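PDB 1Y0K: hypothetical protein PA4535 from Pseudomonas aeruginosa, which is of unknown function but belongs to a family of putative endonucleases in the PD-(D/E)XK clan, so it may act on nucleic acid. Local coordinates for residues Ala112-Arg117 against Val145-Ala150; Ala116-Thr121 against Arg170-Val175; Thr11-Gln16 against Gly176-Arg181; Gln35-Ala40 against Glu191-Asn196. All coordinates share one frame; numbering follows the deposited sequence.

Contact 1: Ala112-Arg117 against Val145-Ala150; sequences AELQAR and VNLKRA
Leu-147 is the hub here: it meets both Leu-114 of helix 111-116 and Arg-117. Both methyl groups of Leu-147, CD1 and CD2, lie 3.8 Å from Arg-117 NH1, and CD1 sits over one face of the guanidinium. With CG opposite the carbonyl carbon (chi1 -69°), the arginine chain bends once, at chi2 (-67°), and so passes across the leucine. No hydrogen bond spans the two segments; NH1 meets the leucine methyls in van der Waals contact, while the arginine as a whole remains exposed. Leu-114, by contrast, is buried. Its CB starts off to one side of 145-150, but with chi1 at 177° the branched end swings round to present CD1. That single methyl touches two partners, Val-145 CG1 at 3.8 Å and Leu-147 CD1 at a looser 4.2 Å. The contact therefore grades from an apolar interior around Leu-114 and Val-145 to an outer edge roofed by Arg-117. The chain from strand 65-73 to the parallel strand 140-146 passes through helices 111-116 and 119-132, a beta-alpha-beta crossover, and Leu-114 packs this connection on the sheet. Asn-146, between Val-145 and Leu-147 in sequence, points the other way, and its ND2 donates a hydrogen bond to Ala-14 O of helix 3-23. Strand 140-146 thus has helix 111-116 over one face and helix 3-23 against the other. Within the central sheet it lies between strand 65-73, whose Val-72 touches both Arg-117 and Val-145, and strand 171-175.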
loop_
_atom_site.group_PDB
_atom_site.type_symbol
_atom_site.label_atom_id
_atom_site.label_comp_id
_atom_site.label_asym_id
_atom_site.label_seq_id
_atom_site.Cartn_x
_atom_site.Cartn_y
_atom_site.Cartn_z
ATOM N N ALA A 112 3.194 -2.589 14.161
ATOM C CA ALA A 112 3.264 -4.041 14.066
ATOM C C ALA A 112 1.898 -4.636 13.737
ATOM O O ALA A 112 1.778 -5.485 12.852
ATOM C CB ALA A 112 3.815 -4.630 15.378
ATOM N N GLU A 113 0.873 -4.178 14.451
ATOM C CA GLU A 113 -0.492 -4.669 14.248
ATOM C C GLU A 113 -1.046 -4.205 12.897
ATOM O O GLU A 113 -1.743 -4.963 12.224
ATOM C CB GLU A 113 -1.410 -4.236 15.396
ATOM C CG GLU A 113 -1.331 -5.085 16.675
ATOM C CD GLU A 113 -0.022 -4.954 17.439
ATOM O OE1 GLU A 113 0.669 -3.919 17.310
ATOM O OE2 GLU A 113 0.325 -5.900 18.179
ATOM N N LEU A 114 -0.713 -2.974 12.499
ATOM C CA LEU A 114 -1.100 -2.440 11.188
ATOM C C LEU A 114 -0.513 -3.304 10.065
ATOM O O LEU A 114 -1.206 -3.721 9.131
ATOM C CB LEU A 114 -0.598 -1.001 11.048
ATOM C CG LEU A 114 -0.847 -0.287 9.724
ATOM C CD1 LEU A 114 -2.342 -0.111 9.500
ATOM C CD2 LEU A 114 -0.124 1.070 9.714
ATOM N N GLN A 115 0.776 -3.575 10.174
ATOM C CA GLN A 115 1.479 -4.399 9.209
ATOM C C GLN A 115 0.892 -5.813 9.143
ATOM O O GLN A 115 0.818 -6.411 8.062
ATOM C CB GLN A 115 2.959 -4.417 9.596
ATOM C CG GLN A 115 3.873 -5.325 8.818
ATOM C CD GLN A 115 5.317 -4.984 9.105
ATOM O OE1 GLN A 115 5.802 -3.945 8.672
ATOM N NE2 GLN A 115 5.998 -5.835 9.864
ATOM N N ALA A 116 0.434 -6.319 10.289
ATOM C CA ALA A 116 -0.163 -7.657 10.365
ATOM C C ALA A 116 -1.518 -7.756 9.657
ATOM O O ALA A 116 -1.962 -8.844 9.297
ATOM C CB ALA A 116 -0.287 -8.099 11.828
ATOM N N ARG A 117 -2.179 -6.621 9.466
ATOM C CA ARG A 117 -3.451 -6.581 8.752
ATOM C C ARG A 117 -3.326 -7.030 7.290
ATOM O O ARG A 117 -4.327 -7.377 6.661
ATOM C CB ARG A 117 -4.076 -5.186 8.800
ATOM C CG ARG A 117 -4.565 -4.753 10.175
ATOM C CD ARG A 117 -5.744 -5.590 10.663
ATOM N NE ARG A 117 -6.290 -5.057 11.915
ATOM C CZ ARG A 117 -7.383 -4.310 11.989
ATOM N NH1 ARG A 117 -8.062 -4.003 10.885
ATOM N NH2 ARG A 117 -7.800 -3.859 13.167
ATOM N N VAL A 145 -4.120 0.791 2.333
ATOM C CA VAL A 145 -4.595 0.508 3.673
ATOM C C VAL A 145 -5.461 1.672 4.182
ATOM O O VAL A 145 -4.997 2.814 4.299
ATOM C CB VAL A 145 -3.415 0.230 4.648
ATOM C CG1 VAL A 145 -3.949 -0.221 6.018
ATOM C CG2 VAL A 145 -2.488 -0.834 4.083
ATOM N N ASN A 146 -6.715 1.365 4.501
ATOM C CA ASN A 146 -7.671 2.383 4.917
ATOM C C ASN A 146 -8.703 1.790 5.871
ATOM O O ASN A 146 -9.606 1.079 5.455
ATOM C CB ASN A 146 -8.353 3.019 3.702
ATOM C CG ASN A 146 -9.241 4.185 4.086
ATOM O OD1 ASN A 146 -8.835 5.058 4.860
ATOM N ND2 ASN A 146 -10.461 4.197 3.564
ATOM N N LEU A 147 -8.545 2.099 7.152
ATOM C CA LEU A 147 -9.375 1.515 8.201
ATOM C C LEU A 147 -10.189 2.621 8.835
ATOM O O LEU A 147 -9.623 3.608 9.290
ATOM C CB LEU A 147 -8.497 0.843 9.266
ATOM C CG LEU A 147 -7.435 -0.164 8.787
ATOM C CD1 LEU A 147 -6.534 -0.601 9.935
ATOM C CD2 LEU A 147 -8.068 -1.379 8.109
ATOM N N LYS A 148 -11.511 2.472 8.863
ATOM C CA LYS A 148 -12.345 3.473 9.523
ATOM C C LYS A 148 -12.219 3.359 11.052
ATOM O O LYS A 148 -12.349 4.359 11.763
ATOM C CB LYS A 148 -13.808 3.370 9.068
ATOM C CG LYS A 148 -14.689 4.520 9.567
ATOM C CD LYS A 148 -16.107 4.479 9.009
ATOM C CE LYS A 148 -17.025 5.481 9.706
ATOM N NZ LYS A 148 -17.165 5.276 11.182
ATOM N N ARG A 149 -11.932 2.154 11.541
ATOM C CA ARG A 149 -11.892 1.877 12.984
ATOM C C ARG A 149 -10.519 2.116 13.629
ATOM O O ARG A 149 -10.386 2.070 14.860
ATOM C CB ARG A 149 -12.354 0.439 13.282
ATOM C CG ARG A 149 -13.677 0.016 12.631
ATOM C CD ARG A 149 -14.871 0.757 13.204
ATOM N NE ARG A 149 -16.124 0.189 12.712
ATOM C CZ ARG A 149 -16.876 0.724 11.751
ATOM N NH1 ARG A 149 -16.523 1.867 11.170
ATOM N NH2 ARG A 149 -17.995 0.115 11.377
ATOM N N ALA A 150 -9.501 2.365 12.805
ATOM C CA ALA A 150 -8.145 2.503 13.319
ATOM C C ALA A 150 -7.333 3.616 12.653
ATOM O O ALA A 150 -7.573 3.986 11.504
ATOM C CB ALA A 150 -7.402 1.153 13.261
#

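Contact 2: Ala116-Thr121 against Arg170-Val175; sequences ARLAPT and RSLSMV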
loop_
_atom_site.group_PDB
_atom_site.type_symbol
_atom_site.label_atom_id
_atom_site.label_comp_id
_atom_site.label_asym_id
_atom_site.label_seq_id
_atom_site.Cartn_x
_atom_site.Cartn_y
_atom_site.Cartn_z
ATOM N N ALA A 116 0.434 -6.319 10.289
ATOM C CA ALA A 116 -0.163 -7.657 10.365
ATOM C C ALA A 116 -1.518 -7.756 9.657
ATOM O O ALA A 116 -1.962 -8.844 9.297
ATOM C CB ALA A 116 -0.287 -8.099 11.828
ATOM N N ARG A 117 -2.179 -6.621 9.466
ATOM C CA ARG A 117 -3.451 -6.581 8.752
ATOM C C ARG A 117 -3.326 -7.030 7.290
ATOM O O ARG A 117 -4.327 -7.377 6.661
ATOM C CB ARG A 117 -4.076 -5.186 8.800
ATOM C CG ARG A 117 -4.565 -4.753 10.175
ATOM C CD ARG A 117 -5.744 -5.590 10.663
ATOM N NE ARG A 117 -6.290 -5.057 11.915
ATOM C CZ ARG A 117 -7.383 -4.310 11.989
ATOM N NH1 ARG A 117 -8.062 -4.003 10.885
ATOM N NH2 ARG A 117 -7.800 -3.859 13.167
ATOM N N LEU A 118 -2.101 -6.998 6.762
ATOM C CA LEU A 118 -1.847 -7.409 5.381
ATOM C C LEU A 118 -1.791 -8.927 5.238
ATOM O O LEU A 118 -1.854 -9.458 4.117
ATOM C CB LEU A 118 -0.519 -6.832 4.902
ATOM C CG LEU A 118 -0.409 -5.388 4.406
ATOM C CD1 LEU A 118 -1.156 -4.398 5.254
ATOM C CD2 LEU A 118 1.088 -5.009 4.290
ATOM N N ALA A 119 -1.652 -9.624 6.361
ATOM C CA ALA A 119 -1.282 -11.045 6.312
ATOM C C ALA A 119 -2.316 -11.949 5.625
ATOM O O ALA A 119 -1.943 -12.768 4.782
ATOM C CB ALA A 119 -0.926 -11.562 7.705
ATOM N N PRO A 120 -3.611 -11.822 5.979
ATOM C CA PRO A 120 -4.584 -12.728 5.356
ATOM C C PRO A 120 -4.534 -12.717 3.825
ATOM O O PRO A 120 -4.472 -13.781 3.195
ATOM C CB PRO A 120 -5.920 -12.211 5.894
ATOM C CG PRO A 120 -5.543 -11.671 7.263
ATOM C CD PRO A 120 -4.263 -10.937 6.969
ATOM N N THR A 121 -4.526 -11.526 3.231
ATOM C CA THR A 121 -4.504 -11.411 1.776
ATOM C C THR A 121 -3.164 -11.867 1.201
ATOM O O THR A 121 -3.130 -12.590 0.202
ATOM C CB THR A 121 -4.864 -9.969 1.339
ATOM O OG1 THR A 121 -6.223 -9.717 1.712
ATOM C CG2 THR A 121 -4.751 -9.809 -0.166
ATOM N N ARG A 170 9.227 -9.404 -4.553
ATOM C CA ARG A 170 10.378 -8.537 -4.798
ATOM C C ARG A 170 10.411 -7.334 -3.845
ATOM O O ARG A 170 11.478 -6.894 -3.405
ATOM C CB ARG A 170 10.380 -8.036 -6.239
ATOM C CG ARG A 170 11.669 -7.274 -6.555
ATOM C CD ARG A 170 11.870 -7.097 -8.031
ATOM N NE ARG A 170 10.887 -6.196 -8.626
ATOM C CZ ARG A 170 10.840 -5.943 -9.927
ATOM N NH1 ARG A 170 11.713 -6.534 -10.740
ATOM N NH2 ARG A 170 9.925 -5.119 -10.421
ATOM N N SER A 171 9.229 -6.815 -3.537
ATOM C CA SER A 171 9.082 -5.665 -2.650
ATOM C C SER A 171 7.658 -5.633 -2.103
ATOM O O SER A 171 6.758 -6.292 -2.634
ATOM C CB SER A 171 9.409 -4.354 -3.391
ATOM O OG SER A 171 8.389 -4.001 -4.321
ATOM N N LEU A 172 7.475 -4.886 -1.018
ATOM C CA LEU A 172 6.155 -4.718 -0.424
ATOM C C LEU A 172 6.117 -3.314 0.118
ATOM O O LEU A 172 7.019 -2.905 0.848
ATOM C CB LEU A 172 5.926 -5.719 0.705
ATOM C CG LEU A 172 4.648 -5.564 1.551
ATOM C CD1 LEU A 172 3.373 -5.687 0.703
ATOM C CD2 LEU A 172 4.640 -6.584 2.665
ATOM N N SER A 173 5.063 -2.599 -0.250
ATOM C CA SER A 173 4.852 -1.225 0.177
ATOM C C SER A 173 3.406 -1.049 0.605
ATOM O O SER A 173 2.529 -1.809 0.179
ATOM C CB SER A 173 5.179 -0.253 -0.955
ATOM O OG SER A 173 6.499 -0.438 -1.438
HETATM N N MSE A 174 3.171 -0.044 1.452
HETATM C CA MSE A 174 1.824 0.346 1.871
HETATM C C MSE A 174 1.587 1.825 1.598
HETATM O O MSE A 174 2.495 2.655 1.703
HETATM C CB MSE A 174 1.621 0.136 3.374
HETATM C CG MSE A 174 1.753 -1.276 3.908
HETATM SE SE MSE A 174 1.592 -1.228 5.747
HETATM C CE MSE A 174 2.954 -0.229 6.215
ATOM N N VAL A 175 0.351 2.150 1.268
ATOM C CA VAL A 175 -0.064 3.547 1.164
ATOM C C VAL A 175 -1.496 3.657 1.672
ATOM O O VAL A 175 -2.294 2.747 1.503
ATOM C CB VAL A 175 0.077 4.097 -0.285
ATOM C CG1 VAL A 175 -0.856 3.366 -1.266
ATOM C CG2 VAL A 175 -0.188 5.624 -0.326
#
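Leu-118 and Met-174 set off alike, each with CG turned opposite its own carbonyl carbon (chi1 -81° and -61°), and the two chains then meet methyl to methylene. The leucine CD2 comes to 3.8 Å from CG of Met-174, a selenomethionine in this crystal, and the same Leu-118 CD2 stands 4.1 Å from Met-174 SE. A bend at chi3 (-62°) turns the methionine's terminal methyl aside, and its CE packs against the ring of Phe-179 on the next strand. Leu-172 meets the same leucine methyl more loosely, its CD2 being 4.2 Å from Leu-118 CD2. The second branch of Leu-118 is used as well, for its CD1 packs against Val-145 CG2. This is the packing of an alpha/beta fold, in which residues of a strand face alternate sides: Leu-172 and Met-174 point toward the 116-121 segment, whereas Ser-173 between them looks to the far face of the sheet, where Phe-37 and Leu-193 lie. Leu-118 belongs to a type I beta turn from Ala-116 to Ala-119, closed by a bond of 3.1 Å from Ala-119 N to Ala-116 O; the turn links helices 111-116 and 119-132, and the leucine points from it to the sheet. Phe-70 and Val-72 of strand 65-73 also touch it. At the start of strand 171-175, beyond this apolar cluster, Arg-170 forms a salt bridge with Asp-140, and Ser-171 OG is hydrogen-bonded to the same carboxylate.

Contact 3: Thr11-Gln16 against Gly176-Arg181; sequences TRQAEQ and GPTFAR
Gln-13, on helix 3-23, lies across Pro-177 and reaches on to Thr-178 in the turn between strands 171-175 and 179-185. Its CB heads toward that turn, and the chain beyond stays extended, with CG opposite the backbone N (chi1 178°) and chi2 at 166°. CG is the first atom to touch, Gln-13 CG lying 3.8 Å from Pro-177 CB. The amide carbon follows, Gln-13 CD lying 4.0 Å from the same Pro-177 CB. At the tip Gln-13 NE2 is shared: it sits 3.8 Å from Pro-177 CB and 4.0 Å from Thr-178 CG2, while OE1 accepts a hydrogen bond from Gly-206 N near the C-terminus. The proline ring also touches Phe-144 and Asn-146 of strand 140-146, so it fills the join between helix and sheet. Its turn is closed by a backbone bond from Gly-176 N to Phe-179 O, of 2.8 Å, and joins the two antiparallel strands in a beta hairpin. Across the segments the glutamine makes van der Waals contacts, while its polar need at OE1 is met by Gly-206 N, which probably limits rotation of the buried amide.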
loop_
_atom_site.group_PDB
_atom_site.type_symbol
_atom_site.label_atom_id
_atom_site.label_comp_id
_atom_site.label_asym_id
_atom_site.label_seq_id
_atom_site.Cartn_x
_atom_site.Cartn_y
_atom_site.Cartn_z
ATOM N N THR A 11 -11.312 10.088 10.402
ATOM C CA THR A 11 -12.406 9.168 10.068
ATOM C C THR A 11 -13.185 9.606 8.821
ATOM O O THR A 11 -13.490 8.778 7.962
ATOM C CB THR A 11 -13.354 8.940 11.281
ATOM O OG1 THR A 11 -12.575 8.605 12.434
ATOM C CG2 THR A 11 -14.332 7.802 11.006
ATOM N N ARG A 12 -13.513 10.895 8.717
ATOM C CA ARG A 12 -14.203 11.407 7.521
ATOM C C ARG A 12 -13.337 11.241 6.271
ATOM O O ARG A 12 -13.831 10.886 5.199
ATOM C CB ARG A 12 -14.625 12.869 7.705
ATOM C CG ARG A 12 -15.705 13.061 8.769
ATOM C CD ARG A 12 -16.363 14.452 8.667
ATOM N NE ARG A 12 -15.358 15.507 8.574
ATOM C CZ ARG A 12 -14.745 16.061 9.616
ATOM N NH1 ARG A 12 -15.038 15.684 10.860
ATOM N NH2 ARG A 12 -13.829 16.996 9.402
ATOM N N GLN A 13 -12.038 11.497 6.424
ATOM C CA GLN A 13 -11.055 11.249 5.375
ATOM C C GLN A 13 -11.084 9.782 4.905
ATOM O O GLN A 13 -11.112 9.502 3.694
ATOM C CB GLN A 13 -9.666 11.622 5.890
ATOM C CG GLN A 13 -8.514 11.376 4.920
ATOM C CD GLN A 13 -7.260 12.086 5.371
ATOM O OE1 GLN A 13 -6.972 13.198 4.919
ATOM N NE2 GLN A 13 -6.521 11.467 6.289
ATOM N N ALA A 14 -11.084 8.855 5.862
ATOM C CA ALA A 14 -11.156 7.429 5.547
ATOM C C ALA A 14 -12.443 7.107 4.795
ATOM O O ALA A 14 -12.436 6.372 3.796
ATOM C CB ALA A 14 -11.041 6.581 6.817
ATOM N N GLU A 15 -13.550 7.674 5.266
ATOM C CA GLU A 15 -14.845 7.502 4.609
ATOM C C GLU A 15 -14.814 7.969 3.155
ATOM O O GLU A 15 -15.332 7.277 2.273
ATOM C CB GLU A 15 -15.946 8.245 5.376
ATOM C CG GLU A 15 -16.351 7.599 6.679
ATOM C CD GLU A 15 -17.370 8.426 7.465
ATOM O OE1 GLU A 15 -17.363 9.679 7.364
ATOM O OE2 GLU A 15 -18.177 7.817 8.199
ATOM N N GLN A 16 -14.196 9.124 2.910
ATOM C CA GLN A 16 -14.070 9.696 1.565
ATOM C C GLN A 16 -13.320 8.780 0.616
ATOM O O GLN A 16 -13.725 8.613 -0.534
ATOM C CB GLN A 16 -13.352 11.042 1.604
ATOM C CG GLN A 16 -14.238 12.218 1.930
ATOM C CD GLN A 16 -13.444 13.461 2.289
ATOM O OE1 GLN A 16 -13.824 14.205 3.194
ATOM N NE2 GLN A 16 -12.331 13.690 1.589
ATOM N N GLY A 176 -1.806 4.772 2.321
ATOM C CA GLY A 176 -3.175 5.058 2.725
ATOM C C GLY A 176 -3.335 6.557 2.834
ATOM O O GLY A 176 -2.408 7.301 2.545
ATOM N N PRO A 177 -4.520 7.017 3.258
ATOM C CA PRO A 177 -4.705 8.460 3.359
ATOM C C PRO A 177 -3.719 9.127 4.328
ATOM O O PRO A 177 -3.378 10.302 4.145
ATOM C CB PRO A 177 -6.163 8.597 3.832
ATOM C CG PRO A 177 -6.824 7.282 3.406
ATOM C CD PRO A 177 -5.735 6.260 3.603
ATOM N N THR A 178 -3.227 8.391 5.323
ATOM C CA THR A 178 -2.366 9.011 6.343
ATOM C C THR A 178 -0.861 8.835 6.145
ATOM O O THR A 178 -0.081 9.549 6.766
ATOM C CB THR A 178 -2.703 8.526 7.764
ATOM O OG1 THR A 178 -2.496 7.110 7.844
ATOM C CG2 THR A 178 -4.166 8.844 8.104
ATOM N N PHE A 179 -0.448 7.883 5.307
ATOM C CA PHE A 179 0.985 7.565 5.227
ATOM C C PHE A 179 1.325 6.684 4.037
ATOM O O PHE A 179 0.440 6.116 3.406
ATOM C CB PHE A 179 1.449 6.869 6.514
ATOM C CG PHE A 179 1.174 5.388 6.534
ATOM C CD1 PHE A 179 2.206 4.480 6.299
ATOM C CD2 PHE A 179 -0.113 4.909 6.751
ATOM C CE1 PHE A 179 1.964 3.108 6.304
ATOM C CE2 PHE A 179 -0.372 3.524 6.759
ATOM C CZ PHE A 179 0.669 2.629 6.531
ATOM N N ALA A 180 2.621 6.585 3.746
ATOM C CA ALA A 180 3.151 5.585 2.813
ATOM C C ALA A 180 4.466 5.057 3.373
ATOM O O ALA A 180 5.193 5.768 4.081
ATOM C CB ALA A 180 3.353 6.186 1.447
ATOM N N ARG A 181 4.757 3.793 3.089
ATOM C CA ARG A 181 6.015 3.207 3.512
ATOM C C ARG A 181 6.381 2.051 2.596
ATOM O O ARG A 181 5.536 1.212 2.276
ATOM C CB ARG A 181 5.921 2.707 4.959
ATOM C CG ARG A 181 7.205 2.047 5.464
ATOM C CD ARG A 181 7.040 1.553 6.905
ATOM N NE ARG A 181 8.230 0.835 7.357
ATOM C CZ ARG A 181 9.266 1.402 7.977
ATOM N NH1 ARG A 181 9.262 2.700 8.270
ATOM N NH2 ARG A 181 10.309 0.662 8.329
#

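Contact 4: Gln35-Ala40 against Glu191-Asn196; sequences QRFLEA and EFLRAN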
loop_
_atom_site.group_PDB
_atom_site.type_symbol
_atom_site.label_atom_id
_atom_site.label_comp_id
_atom_site.label_asym_id
_atom_site.label_seq_id
_atom_site.Cartn_x
_atom_site.Cartn_y
_atom_site.Cartn_z
ATOM N N GLN A 35 -0.634 5.878 -8.358
ATOM C CA GLN A 35 -0.364 7.320 -8.432
ATOM C C GLN A 35 -0.214 7.948 -7.053
ATOM O O GLN A 35 0.706 8.731 -6.832
ATOM C CB GLN A 35 -1.454 8.044 -9.214
ATOM C CG GLN A 35 -1.353 7.853 -10.712
ATOM C CD GLN A 35 -2.335 8.745 -11.447
ATOM O OE1 GLN A 35 -2.357 9.964 -11.253
ATOM N NE2 GLN A 35 -3.152 8.150 -12.278
ATOM N N ARG A 36 -1.110 7.603 -6.126
ATOM C CA ARG A 36 -1.047 8.146 -4.752
ATOM C C ARG A 36 0.276 7.772 -4.080
ATOM O O ARG A 36 0.895 8.586 -3.384
ATOM C CB ARG A 36 -2.228 7.649 -3.903
ATOM C CG ARG A 36 -3.651 8.072 -4.393
ATOM C CD ARG A 36 -3.872 9.613 -4.524
ATOM N NE ARG A 36 -3.241 10.266 -5.682
ATOM C CZ ARG A 36 -3.606 10.121 -6.960
ATOM N NH1 ARG A 36 -2.962 10.788 -7.916
ATOM N NH2 ARG A 36 -4.590 9.302 -7.307
ATOM N N PHE A 37 0.711 6.535 -4.300
ATOM C CA PHE A 37 1.977 6.039 -3.740
ATOM C C PHE A 37 3.174 6.794 -4.321
ATOM O O PHE A 37 4.055 7.244 -3.581
ATOM C CB PHE A 37 2.070 4.529 -4.023
ATOM C CG PHE A 37 3.350 3.881 -3.582
ATOM C CD1 PHE A 37 3.726 3.876 -2.242
ATOM C CD2 PHE A 37 4.146 3.206 -4.507
ATOM C CE1 PHE A 37 4.888 3.241 -1.832
ATOM C CE2 PHE A 37 5.322 2.571 -4.111
ATOM C CZ PHE A 37 5.690 2.585 -2.755
ATOM N N LEU A 38 3.205 6.951 -5.640
ATOM C CA LEU A 38 4.305 7.670 -6.292
ATOM C C LEU A 38 4.341 9.136 -5.836
ATOM O O LEU A 38 5.416 9.694 -5.611
ATOM C CB LEU A 38 4.198 7.566 -7.825
ATOM C CG LEU A 38 4.368 6.151 -8.404
ATOM C CD1 LEU A 38 4.057 6.166 -9.897
ATOM C CD2 LEU A 38 5.753 5.574 -8.132
ATOM N N GLU A 39 3.158 9.745 -5.703
ATOM C CA GLU A 39 3.051 11.104 -5.164
ATOM C C GLU A 39 3.588 11.203 -3.737
ATOM O O GLU A 39 4.285 12.157 -3.408
ATOM C CB GLU A 39 1.615 11.620 -5.254
ATOM C CG GLU A 39 1.209 11.869 -6.687
ATOM C CD GLU A 39 -0.261 12.166 -6.825
ATOM O OE1 GLU A 39 -0.969 12.174 -5.796
ATOM O OE2 GLU A 39 -0.706 12.378 -7.972
ATOM N N ALA A 40 3.299 10.200 -2.914
ATOM C CA ALA A 40 3.839 10.131 -1.552
ATOM C C ALA A 40 5.361 10.119 -1.538
ATOM O O ALA A 40 5.982 10.722 -0.663
ATOM C CB ALA A 40 3.304 8.910 -0.828
ATOM N N GLU A 191 14.773 1.386 -8.431
ATOM C CA GLU A 191 15.563 2.208 -7.526
ATOM C C GLU A 191 14.712 3.119 -6.634
ATOM O O GLU A 191 15.071 3.348 -5.474
ATOM C CB GLU A 191 16.596 3.009 -8.318
ATOM C CG GLU A 191 17.548 3.815 -7.468
ATOM C CD GLU A 191 18.144 4.964 -8.243
ATOM O OE1 GLU A 191 17.415 5.552 -9.073
ATOM O OE2 GLU A 191 19.332 5.281 -8.026
ATOM N N PHE A 192 13.580 3.611 -7.149
ATOM C CA PHE A 192 12.712 4.485 -6.355
ATOM C C PHE A 192 12.137 3.791 -5.118
ATOM O O PHE A 192 11.895 4.433 -4.104
ATOM C CB PHE A 192 11.625 5.192 -7.194
ATOM C CG PHE A 192 10.523 4.287 -7.694
ATOM C CD1 PHE A 192 9.409 4.006 -6.895
ATOM C CD2 PHE A 192 10.577 3.747 -8.980
ATOM C CE1 PHE A 192 8.382 3.170 -7.359
ATOM C CE2 PHE A 192 9.546 2.915 -9.460
ATOM C CZ PHE A 192 8.452 2.624 -8.647
ATOM N N LEU A 193 11.946 2.478 -5.198
ATOM C CA LEU A 193 11.560 1.708 -4.017
ATOM C C LEU A 193 12.714 1.594 -3.015
ATOM O O LEU A 193 12.556 1.892 -1.836
ATOM C CB LEU A 193 11.041 0.321 -4.422
ATOM C CG LEU A 193 9.704 0.348 -5.169
ATOM C CD1 LEU A 193 9.336 -1.044 -5.672
ATOM C CD2 LEU A 193 8.587 0.922 -4.283
ATOM N N ARG A 194 13.881 1.179 -3.504
ATOM C CA ARG A 194 15.049 0.994 -2.651
ATOM C C ARG A 194 15.473 2.282 -1.955
ATOM O O ARG A 194 15.854 2.266 -0.781
ATOM C CB ARG A 194 16.192 0.378 -3.455
ATOM C CG ARG A 194 15.949 -1.119 -3.679
ATOM C CD ARG A 194 17.115 -1.826 -4.345
ATOM N NE ARG A 194 17.293 -1.360 -5.715
ATOM C CZ ARG A 194 18.258 -0.526 -6.096
ATOM N NH1 ARG A 194 19.140 -0.077 -5.208
ATOM N NH2 ARG A 194 18.340 -0.141 -7.360
ATOM N N ALA A 195 15.346 3.393 -2.679
ATOM C CA ALA A 195 15.696 4.725 -2.169
ATOM C C ALA A 195 14.862 5.171 -0.968
ATOM O O ALA A 195 15.284 6.036 -0.198
ATOM C CB ALA A 195 15.578 5.751 -3.281
ATOM N N ASN A 196 13.694 4.563 -0.794
ATOM C CA ASN A 196 12.762 4.966 0.249
ATOM C C ASN A 196 12.634 4.002 1.439
ATOM O O ASN A 196 11.744 4.122 2.242
ATOM C CB ASN A 196 11.401 5.274 -0.358
ATOM C CG ASN A 196 11.400 6.575 -1.109
ATOM O OD1 ASN A 196 11.322 7.634 -0.511
ATOM N ND2 ASN A 196 11.536 6.503 -2.416
#
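The side chains of Phe-37 and Leu-193 cross at about a right angle, where helix 26-40 and the short helix 191-194 pack side by side on one face of the central sheet of this alpha/beta fold. Two pairs make up the closely packed part. In the first, Leu-193 CD2 lies near the plane of the Phe-37 ring, at its edge, 3.7 Å from both CE2 and CZ of that ring. With CG opposite the backbone N (chi1 177°), the phenylalanine reaches along the sheet, and both residues bear on Ser-173 and Val-182 beneath. The second pair lies farther from the strands: Leu-38 CD2 approaches Phe-192 obliquely, 3.6 Å from CE1 and 4.0 Å from CZ. Phe-192 carries its ring with chi1 at 71°, between the backbone N and the carbonyl carbon, the crowded position, and it is only partly buried, with Val-43 touching it too. Away from these two pairs the contact opens out. Glu-191, Ala-195 and Glu-39 are exposed, and Arg-36 and Glu-39 pair with each other on the side of helix 26-40 turned from its partner. There the guanidinium grips the carboxylate side-on through two nitrogens, Arg-36 NH1 lying 2.8 Å from Glu-39 OE2 and NE bonding to OE1; both oxygens are met from above the carboxylate plane. Tyr-45 OH is a further partner of OE2. Within 191-196, Asn-196 ND2 donates a 2.7 Å hydrogen bond to Phe-192 O, which lies in the asparagine's amide plane and is approached nearly in line with its C=O bond.

In the fold
All four contacts bear on one seven-stranded mixed sheet, from both sides. Contacts 1 and 2 share Ala-116 and Arg-117, lie about 10 Å apart between centres, and cover one face with helices 111-116 and 119-132. Contacts 3 and 4, with centres about 17 Å apart, bring helices 3-23, 26-40 and 191-194 to the other. Contacts 1 and 4 are the most distant pair, with centres about 20 Å apart on opposite sides of the chain's middle. Along the sequence, contacts 3 and 4 alternate and both span contacts 1 and 2, so the N-terminal helices are held against the C-terminal third. Such an alpha/beta/alpha sandwich is consistent with a nuclease-like PD-(D/E)XK fold.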